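Local coordinates for protein alpha-ketoglutarate-dependent 2,4-dichlorophenoxyacetate dioxygenase (Bradyrhizobium diazoefficiens, PDB 5BKE) that probably acts as a metal- and 2-oxoglutarate-dependent dioxygenase of the TfdA family, linked to the oxidative breakdown of aryloxyalkanoate herbicides such as 2,4-dichlorophenoxyacetate, at residues 35-38 with 42-45; 245-248 with 252-255; 264-269 with 273-278. One frame throughout, in Å; residues are numbered along the deposited sequence.

Interaction 1: residues 35-38 with 42-45; sequences SAMD and VLVF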
loop_
_atom_site.group_PDB
_atom_site.type_symbol
_atom_site.label_atom_id
_atom_site.label_comp_id
_atom_site.label_asym_id
_atom_site.label_seq_id
_atom_site.Cartn_x
_atom_site.Cartn_y
_atom_site.Cartn_z
ATOM N N SER C 35 20.172 -29.027 -1.257
ATOM C CA SER C 35 19.330 -27.831 -1.025
ATOM C C SER C 35 19.941 -26.591 -1.654
ATOM O O SER C 35 19.213 -25.777 -2.247
ATOM C CB SER C 35 19.059 -27.569 0.457
ATOM O OG SER C 35 18.562 -28.733 1.079
ATOM N N ALA C 36 21.272 -26.467 -1.551
ATOM C CA ALA C 36 22.018 -25.382 -2.196
ATOM C C ALA C 36 21.886 -25.457 -3.718
ATOM O O ALA C 36 21.812 -24.428 -4.391
ATOM C CB ALA C 36 23.476 -25.413 -1.780
ATOM N N MET C 37 21.845 -26.683 -4.249
ATOM C CA MET C 37 21.631 -26.901 -5.679
ATOM C C MET C 37 20.227 -26.461 -6.074
ATOM O O MET C 37 20.054 -25.844 -7.116
ATOM C CB MET C 37 21.882 -28.369 -6.077
ATOM C CG MET C 37 23.354 -28.794 -6.091
ATOM S SD MET C 37 24.376 -27.944 -7.322
ATOM C CE MET C 37 23.882 -28.796 -8.812
ATOM N N ASP C 38 19.234 -26.780 -5.240
ATOM C CA ASP C 38 17.856 -26.307 -5.456
ATOM C C ASP C 38 17.792 -24.768 -5.474
ATOM O O ASP C 38 17.232 -24.177 -6.403
ATOM C CB ASP C 38 16.894 -26.871 -4.397
ATOM C CG ASP C 38 16.792 -28.400 -4.424
ATOM O OD1 ASP C 38 16.934 -29.024 -5.501
ATOM O OD2 ASP C 38 16.548 -28.974 -3.339
ATOM N N VAL C 42 23.724 -23.495 -9.412
ATOM C CA VAL C 42 25.124 -23.725 -9.775
ATOM C C VAL C 42 25.973 -23.552 -8.511
ATOM O O VAL C 42 25.797 -22.586 -7.750
ATOM C CB VAL C 42 25.635 -22.764 -10.893
ATOM C CG1 VAL C 42 27.072 -23.077 -11.287
ATOM C CG2 VAL C 42 24.771 -22.810 -12.138
ATOM N N LEU C 43 26.883 -24.495 -8.291
ATOM C CA LEU C 43 27.783 -24.451 -7.155
ATOM C C LEU C 43 29.230 -24.542 -7.614
ATOM O O LEU C 43 29.553 -25.312 -8.518
ATOM C CB LEU C 43 27.446 -25.547 -6.133
ATOM C CG LEU C 43 26.109 -25.484 -5.380
ATOM C CD1 LEU C 43 26.030 -26.639 -4.387
ATOM C CD2 LEU C 43 25.866 -24.135 -4.684
ATOM N N VAL C 44 30.087 -23.735 -6.985
ATOM C CA VAL C 44 31.503 -23.609 -7.336
ATOM C C VAL C 44 32.320 -24.055 -6.129
ATOM O O VAL C 44 32.140 -23.540 -5.029
ATOM C CB VAL C 44 31.856 -22.144 -7.723
ATOM C CG1 VAL C 44 33.355 -21.971 -7.985
ATOM C CG2 VAL C 44 31.048 -21.692 -8.935
ATOM N N PHE C 45 33.184 -25.045 -6.330
ATOM C CA PHE C 45 34.089 -25.518 -5.286
ATOM C C PHE C 45 35.483 -25.252 -5.820
ATOM O O PHE C 45 35.788 -25.623 -6.953
ATOM C CB PHE C 45 33.942 -27.030 -5.040
ATOM C CG PHE C 45 32.607 -27.461 -4.471
ATOM C CD1 PHE C 45 31.466 -27.555 -5.285
ATOM C CD2 PHE C 45 32.502 -27.846 -3.131
ATOM C CE1 PHE C 45 30.249 -27.977 -4.761
ATOM C CE2 PHE C 45 31.282 -28.270 -2.602
ATOM C CZ PHE C 45 30.154 -28.330 -3.420
#
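Leu43 drives its branched end into the flank of the helix at Ala36 and Met37, and the packing is tight there. Its CD1 methyl lies 3.8 Å from the CB of Ala36, while its CD2 is at 4.0 Å from that same CB, so the short alanine receives both branches of the leucine fork; alanine suits the place because its single methyl leaves those branches room to come up against the helix. Met37 closes on the fork from another side. Its SD comes to 3.6 Å from Leu43 CG, and its CG to 3.8 Å from Leu43 CD1, with the two side chains crossing obliquely. The methionine can do this because its CG lies beside the backbone N (chi1 -73°) and the bend at chi2 (-64°) brings the sulfur over Leu43. Contact falls off quickly to either end of this patch. The side chain of Val42 leaves the backbone away from the helix and packs on Val255 and Trp257, and on the helix Ser35 is the solvent side, exposed, with its OG hydrogen-bonded to Arg31 O one turn back.

Helix 27-40 is the crossover of a beta-alpha-beta unit that runs from strand 14-17 to strand 42-45, and the contact seats its C-terminal part, at Ala36 and Met37, on the strand it leads into. Val16 and Met256, from the strands flanking 42-45, continue the apolar layer around Leu43. With carbon and sulfur alone meeting between these side chains, the helix is held to the sheet by dispersion and the exclusion of water, and shape decides the fit.

Interaction 2: residues 245-248 with 252-255; sequences YVHK and HDLV
Asp253 meets the edge of the His247 imidazole across the turn that joins their strands, and the polar part of the contact lies between them. The imidazole gives its NE2 proton to Asp253 OD2 over 2.9 Å, in a bent bond with an angle of 142° at the hydrogen. Ring and carboxylate planes stand 59° apart; the oxygen lies near the ring plane but is itself met from above the carboxylate plane. Having spent its NE2 hydrogen here, the ring uses its other nitrogen with Tyr245, whose OH lies 2.8 Å from His247 ND1. The two bonds fix the rotation of the ring about its CB-CG bond.

A water extends the polar network, donating to Asp253 OD2 at 2.6 Å and to Lys248 O at 2.7 Å; the backbone NH of Lys250, within the turn, also bonds OD2. Asp253 OD1 is held separately by His46 ND1, which leaves both carboxylate oxygens of this buried aspartate satisfied.

The apolar part is a CH-pi contact. Val255 CG2 sits over one face of the imidazole, 3.6 Å from its centroid and 14° off the ring normal. This branch reaches the ring because it stands anti to the carbonyl carbon of Val255, beside the backbone N. Trp249 meets the same histidine edge-to-face.

Replacing His247 with an alanine would probably leave Asp253 OD2 and Tyr245 OH each short of a mate and open a gap above Val255. The contact ties strand 244-247 of the three-stranded sheet to the start of strand 254-258 in the larger one. A carboxylate whose two oxygens share four donors is probably kept ionised, and its charge would be expected to favour the proton on His247 NE2.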
loop_
_atom_site.group_PDB
_atom_site.type_symbol
_atom_site.label_atom_id
_atom_site.label_comp_id
_atom_site.label_asym_id
_atom_site.label_seq_id
_atom_site.Cartn_x
_atom_site.Cartn_y
_atom_site.Cartn_z
ATOM N N TYR C 245 26.238 -15.922 -15.354
ATOM C CA TYR C 245 27.437 -15.988 -14.528
ATOM C C TYR C 245 28.578 -16.540 -15.372
ATOM O O TYR C 245 28.439 -17.598 -16.015
ATOM C CB TYR C 245 27.215 -16.852 -13.288
ATOM C CG TYR C 245 28.493 -17.330 -12.627
ATOM C CD1 TYR C 245 29.276 -16.469 -11.847
ATOM C CD2 TYR C 245 28.931 -18.656 -12.788
ATOM C CE1 TYR C 245 30.465 -16.912 -11.255
ATOM C CE2 TYR C 245 30.103 -19.107 -12.191
ATOM C CZ TYR C 245 30.870 -18.237 -11.428
ATOM O OH TYR C 245 32.033 -18.704 -10.841
ATOM N N VAL C 246 29.704 -15.827 -15.353
ATOM C CA VAL C 246 30.884 -16.233 -16.109
ATOM C C VAL C 246 31.869 -16.895 -15.148
ATOM O O VAL C 246 32.292 -16.281 -14.153
ATOM C CB VAL C 246 31.529 -15.051 -16.869
ATOM C CG1 VAL C 246 32.767 -15.508 -17.627
ATOM C CG2 VAL C 246 30.529 -14.415 -17.829
ATOM N N HIS C 247 32.194 -18.161 -15.428
ATOM C CA HIS C 247 33.199 -18.873 -14.645
ATOM C C HIS C 247 34.548 -18.870 -15.348
ATOM O O HIS C 247 34.673 -19.351 -16.486
ATOM C CB HIS C 247 32.794 -20.310 -14.292
ATOM C CG HIS C 247 33.725 -20.955 -13.314
ATOM N ND1 HIS C 247 33.716 -20.653 -11.969
ATOM C CD2 HIS C 247 34.729 -21.845 -13.489
ATOM C CE1 HIS C 247 34.649 -21.354 -11.352
ATOM N NE2 HIS C 247 35.283 -22.082 -12.253
ATOM N N LYS C 248 35.537 -18.318 -14.644
ATOM C CA LYS C 248 36.931 -18.320 -15.041
ATOM C C LYS C 248 37.610 -19.467 -14.293
ATOM O O LYS C 248 37.623 -19.503 -13.057
ATOM C CB LYS C 248 37.569 -16.981 -14.677
ATOM C CG LYS C 248 38.833 -16.643 -15.444
ATOM C CD LYS C 248 39.766 -15.767 -14.603
ATOM C CE LYS C 248 40.662 -14.881 -15.464
ATOM N NZ LYS C 248 41.443 -15.659 -16.472
ATOM N N HIS C 252 41.883 -27.577 -10.634
ATOM C CA HIS C 252 41.103 -28.330 -9.634
ATOM C C HIS C 252 39.822 -27.655 -9.115
ATOM O O HIS C 252 39.334 -28.012 -8.042
ATOM C CB HIS C 252 41.973 -28.814 -8.458
ATOM C CG HIS C 252 43.212 -29.545 -8.875
ATOM N ND1 HIS C 252 44.424 -29.368 -8.245
ATOM C CD2 HIS C 252 43.430 -30.448 -9.863
ATOM C CE1 HIS C 252 45.333 -30.136 -8.817
ATOM N NE2 HIS C 252 44.756 -30.799 -9.803
ATOM N N ASP C 253 39.262 -26.706 -9.868
ATOM C CA ASP C 253 37.883 -26.278 -9.614
ATOM C C ASP C 253 36.941 -27.467 -9.856
ATOM O O ASP C 253 37.223 -28.328 -10.706
ATOM C CB ASP C 253 37.455 -25.173 -10.570
ATOM C CG ASP C 253 37.920 -23.789 -10.153
ATOM O OD1 ASP C 253 38.475 -23.607 -9.044
ATOM O OD2 ASP C 253 37.710 -22.866 -10.977
ATOM N N LEU C 254 35.847 -27.514 -9.100
ATOM C CA LEU C 254 34.683 -28.314 -9.475
ATOM C C LEU C 254 33.473 -27.397 -9.514
ATOM O O LEU C 254 33.132 -26.772 -8.508
ATOM C CB LEU C 254 34.448 -29.511 -8.536
ATOM C CG LEU C 254 33.302 -30.457 -8.972
ATOM C CD1 LEU C 254 33.683 -31.922 -8.843
ATOM C CD2 LEU C 254 31.966 -30.182 -8.277
ATOM N N VAL C 255 32.846 -27.322 -10.681
ATOM C CA VAL C 255 31.594 -26.599 -10.859
ATOM C C VAL C 255 30.497 -27.614 -11.173
ATOM O O VAL C 255 30.653 -28.469 -12.056
ATOM C CB VAL C 255 31.695 -25.497 -11.946
ATOM C CG1 VAL C 255 30.385 -24.744 -12.091
ATOM C CG2 VAL C 255 32.804 -24.505 -11.595
HETATM O O HOH W 1 37.870 -20.316 -10.536
#

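Interaction 3: residues 264-269 with 273-278; sequences HRVRRY and QPRDMR. With MN (manganese (II) ion), chain N; OGA (N-oxalylglycine), chain O.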
loop_
_atom_site.group_PDB
_atom_site.type_symbol
_atom_site.label_atom_id
_atom_site.label_comp_id
_atom_site.label_asym_id
_atom_site.label_seq_id
_atom_site.Cartn_x
_atom_site.Cartn_y
_atom_site.Cartn_z
ATOM N N HIS C 264 24.065 -23.708 -20.083
ATOM C CA HIS C 264 25.489 -23.424 -19.989
ATOM C C HIS C 264 26.156 -23.547 -21.360
ATOM O O HIS C 264 25.559 -24.084 -22.314
ATOM C CB HIS C 264 26.161 -24.306 -18.929
ATOM C CG HIS C 264 26.128 -25.757 -19.256
ATOM N ND1 HIS C 264 25.019 -26.540 -19.029
ATOM C CD2 HIS C 264 27.055 -26.565 -19.820
ATOM C CE1 HIS C 264 25.263 -27.766 -19.446
ATOM N NE2 HIS C 264 26.496 -27.811 -19.916
ATOM N N ARG C 265 27.371 -23.006 -21.458
ATOM C CA ARG C 265 28.190 -23.069 -22.679
ATOM C C ARG C 265 29.663 -22.816 -22.355
ATOM O O ARG C 265 29.997 -22.209 -21.332
ATOM C CB ARG C 265 27.691 -22.091 -23.757
ATOM C CG ARG C 265 27.890 -20.611 -23.428
ATOM C CD ARG C 265 27.771 -19.733 -24.660
ATOM N NE ARG C 265 27.913 -18.307 -24.325
ATOM C CZ ARG C 265 27.746 -17.304 -25.185
ATOM N NH1 ARG C 265 27.402 -17.536 -26.449
ATOM N NH2 ARG C 265 27.915 -16.051 -24.773
ATOM N N VAL C 266 30.540 -23.297 -23.230
ATOM C CA VAL C 266 31.965 -22.992 -23.137
ATOM C C VAL C 266 32.290 -21.966 -24.230
ATOM O O VAL C 266 31.765 -22.052 -25.351
ATOM C CB VAL C 266 32.847 -24.278 -23.184
ATOM C CG1 VAL C 266 32.568 -25.119 -24.431
ATOM C CG2 VAL C 266 34.334 -23.961 -23.061
ATOM N N ARG C 267 33.108 -20.972 -23.886
ATOM C CA ARG C 267 33.558 -19.967 -24.867
ATOM C C ARG C 267 34.744 -20.496 -25.685
ATOM O O ARG C 267 35.454 -21.405 -25.240
ATOM C CB ARG C 267 33.904 -18.626 -24.187
ATOM C CG ARG C 267 32.771 -17.969 -23.386
ATOM C CD ARG C 267 31.444 -17.900 -24.149
ATOM N NE ARG C 267 31.493 -17.080 -25.367
ATOM C CZ ARG C 267 31.378 -15.748 -25.406
ATOM N NH1 ARG C 267 31.429 -15.113 -26.573
ATOM N NH2 ARG C 267 31.209 -15.041 -24.288
ATOM N N ARG C 268 34.938 -19.927 -26.879
ATOM C CA ARG C 268 36.043 -20.301 -27.776
ATOM C C ARG C 268 37.378 -20.404 -27.045
ATOM O O ARG C 268 37.703 -19.572 -26.197
ATOM C CB ARG C 268 36.142 -19.329 -28.957
ATOM C CG ARG C 268 35.323 -19.747 -30.177
ATOM C CD ARG C 268 35.263 -18.682 -31.279
ATOM N NE ARG C 268 36.513 -17.925 -31.459
ATOM C CZ ARG C 268 37.580 -18.338 -32.150
ATOM N NH1 ARG C 268 37.594 -19.523 -32.760
ATOM N NH2 ARG C 268 38.649 -17.556 -32.229
ATOM N N TYR C 269 38.107 -21.475 -27.335
ATOM C CA TYR C 269 39.438 -21.697 -26.785
ATOM C C TYR C 269 40.403 -22.173 -27.869
ATOM O O TYR C 269 39.970 -22.646 -28.922
ATOM C CB TYR C 269 39.406 -22.647 -25.571
ATOM C CG TYR C 269 38.849 -24.048 -25.802
ATOM C CD1 TYR C 269 37.482 -24.320 -25.630
ATOM C CD2 TYR C 269 39.695 -25.117 -26.152
ATOM C CE1 TYR C 269 36.970 -25.603 -25.825
ATOM C CE2 TYR C 269 39.191 -26.403 -26.350
ATOM C CZ TYR C 269 37.829 -26.641 -26.184
ATOM O OH TYR C 269 37.326 -27.911 -26.372
ATOM N N GLN C 273 46.181 -26.295 -27.507
ATOM C CA GLN C 273 46.575 -26.511 -26.103
ATOM C C GLN C 273 45.648 -27.467 -25.334
ATOM O O GLN C 273 44.432 -27.444 -25.557
ATOM C CB GLN C 273 46.694 -25.181 -25.373
ATOM C CG GLN C 273 48.021 -24.502 -25.636
ATOM C CD GLN C 273 48.122 -23.170 -24.947
ATOM O OE1 GLN C 273 48.434 -23.097 -23.756
ATOM N NE2 GLN C 273 47.864 -22.099 -25.692
ATOM N N PRO C 274 46.215 -28.311 -24.435
ATOM C CA PRO C 274 45.376 -29.309 -23.757
ATOM C C PRO C 274 44.303 -28.668 -22.864
ATOM O O PRO C 274 44.539 -27.623 -22.253
ATOM C CB PRO C 274 46.380 -30.108 -22.918
ATOM C CG PRO C 274 47.530 -29.189 -22.713
ATOM C CD PRO C 274 47.616 -28.380 -23.972
ATOM N N ARG C 275 43.124 -29.280 -22.839
ATOM C CA ARG C 275 42.037 -28.863 -21.972
ATOM C C ARG C 275 41.406 -30.131 -21.442
ATOM O O ARG C 275 40.593 -30.735 -22.122
ATOM C CB ARG C 275 41.012 -28.021 -22.748
ATOM C CG ARG C 275 39.958 -27.385 -21.854
ATOM C CD ARG C 275 39.092 -26.401 -22.606
ATOM N NE ARG C 275 38.238 -25.637 -21.690
ATOM C CZ ARG C 275 36.977 -25.947 -21.381
ATOM N NH1 ARG C 275 36.381 -27.021 -21.912
ATOM N NH2 ARG C 275 36.309 -25.176 -20.532
ATOM N N ASP C 276 41.811 -30.548 -20.247
ATOM C CA ASP C 276 41.325 -31.788 -19.652
ATOM C C ASP C 276 40.212 -31.497 -18.636
ATOM O O ASP C 276 40.472 -31.155 -17.469
ATOM C CB ASP C 276 42.476 -32.604 -19.044
ATOM C CG ASP C 276 42.068 -34.027 -18.671
ATOM O OD1 ASP C 276 40.865 -34.372 -18.730
ATOM O OD2 ASP C 276 42.966 -34.815 -18.300
ATOM N N MET C 277 38.977 -31.632 -19.123
ATOM C CA MET C 277 37.764 -31.380 -18.349
ATOM C C MET C 277 36.938 -32.666 -18.330
ATOM O O MET C 277 36.685 -33.268 -19.386
ATOM C CB MET C 277 36.946 -30.224 -18.959
ATOM C CG MET C 277 37.713 -28.934 -19.234
ATOM S SD MET C 277 38.371 -28.113 -17.758
ATOM C CE MET C 277 36.865 -27.442 -17.047
ATOM N N ARG C 278 36.538 -33.080 -17.130
ATOM C CA ARG C 278 35.856 -34.362 -16.908
ATOM C C ARG C 278 34.564 -34.163 -16.108
ATOM O O ARG C 278 34.557 -33.463 -15.097
ATOM C CB ARG C 278 36.785 -35.342 -16.190
ATOM C CG ARG C 278 38.178 -35.436 -16.798
ATOM C CD ARG C 278 39.022 -36.505 -16.140
ATOM N NE ARG C 278 40.373 -36.492 -16.684
ATOM C CZ ARG C 278 41.375 -37.279 -16.290
ATOM N NH1 ARG C 278 41.213 -38.181 -15.323
ATOM N NH2 ARG C 278 42.561 -37.154 -16.875
HETATM MN MN MN N . 27.175 -29.437 -21.277
HETATM C C1 OGA O . 29.602 -30.153 -20.137
HETATM C C2 OGA O . 29.931 -28.922 -20.822
HETATM C C4 OGA O . 31.621 -27.168 -21.155
HETATM C C5 OGA O . 33.077 -27.041 -20.798
HETATM O O1 OGA O . 28.395 -30.498 -20.121
HETATM O O2 OGA O . 30.518 -30.784 -19.565
HETATM O "O2'" OGA O . 29.144 -28.500 -21.664
HETATM O O3 OGA O . 33.834 -27.973 -21.154
HETATM N N1 OGA O . 31.051 -28.312 -20.461
HETATM O O4 OGA O . 33.456 -26.033 -20.158
HETATM O O HOH W 2 37.320 -29.188 -23.525
#
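Arg275 runs past Tyr269 and Val266, which lie on one side of its guanidinium, to grasp the carboxylate of N-oxalylglycine. Its NH1 meets OGA O3 at 2.8 Å and its NH2 meets OGA O4 at 3.0 Å, two nearly straight bonds (both near 168°) that pair the guanidinium end-on with both oxygens. At the other end of the ligand, OGA O1 and O2' chelate the manganese ion, which His264 NE2 binds at 2.2 Å; His115 and Asp117 complete the facial triad of a 2-oxoglutarate-dependent dioxygenase. Thr142 and Arg279 add hydrogen bonds to the ligand.

The next shell holds the arginine in place. Val266 CG2 packs against one face of the guanidinium, 3.4 Å from NH2, and Met277 CG covers the opposite face, while Val266 CB also borders OGA O4. Lower on the chain, Arg275 CD lies over the centre of the Tyr269 ring, a CH-pi contact of 3.6 Å to the centroid. The guanidinium itself is off-centre, with CZ 4.8 Å from that centroid and the two planes 26° apart, in a cation-pi contact. The long side chain spans this path because CG lies opposite the backbone N (chi1 -172°) and the chain then runs extended to NE. A water accepts from NH1 and links it to Tyr269 OH, and NH2 has a further acceptor in Gly140 O.

Farther out, Arg278 grips Asp276 side-on through NE and NH2, and Arg265 and Arg267 reach Glu143 and acidic residues of a second subunit. The contact bridges the two sheets of the double-stranded beta-helix core: strand 262-266 edges the three-stranded sheet beside strand 142-146, whereas strand 276-281 lies in the larger sheet between strands 127-132 and 86-87.

Overall arrangement
The three contacts lie in series along the chain and lead from the outer face of the large sheet to the active site. Interactions 1 and 2, with centres 12 Å apart, touch directly: strands 42-45 and 254-258 are neighbours, Phe45 N probably bonds Leu254 O at 2.8 Å, and Val44 CG1 packs 3.7 Å from His247 CE1. Interaction 2 lies nearer the pocket, the His247 side chain being about 8 Å from N-oxalylglycine. Interaction 3, centred 11 Å from interaction 2 but not touching it, contains ligand and metal residues itself. Interaction 1 is more remote, with the Met37 side chain about 13 Å from the manganese ion.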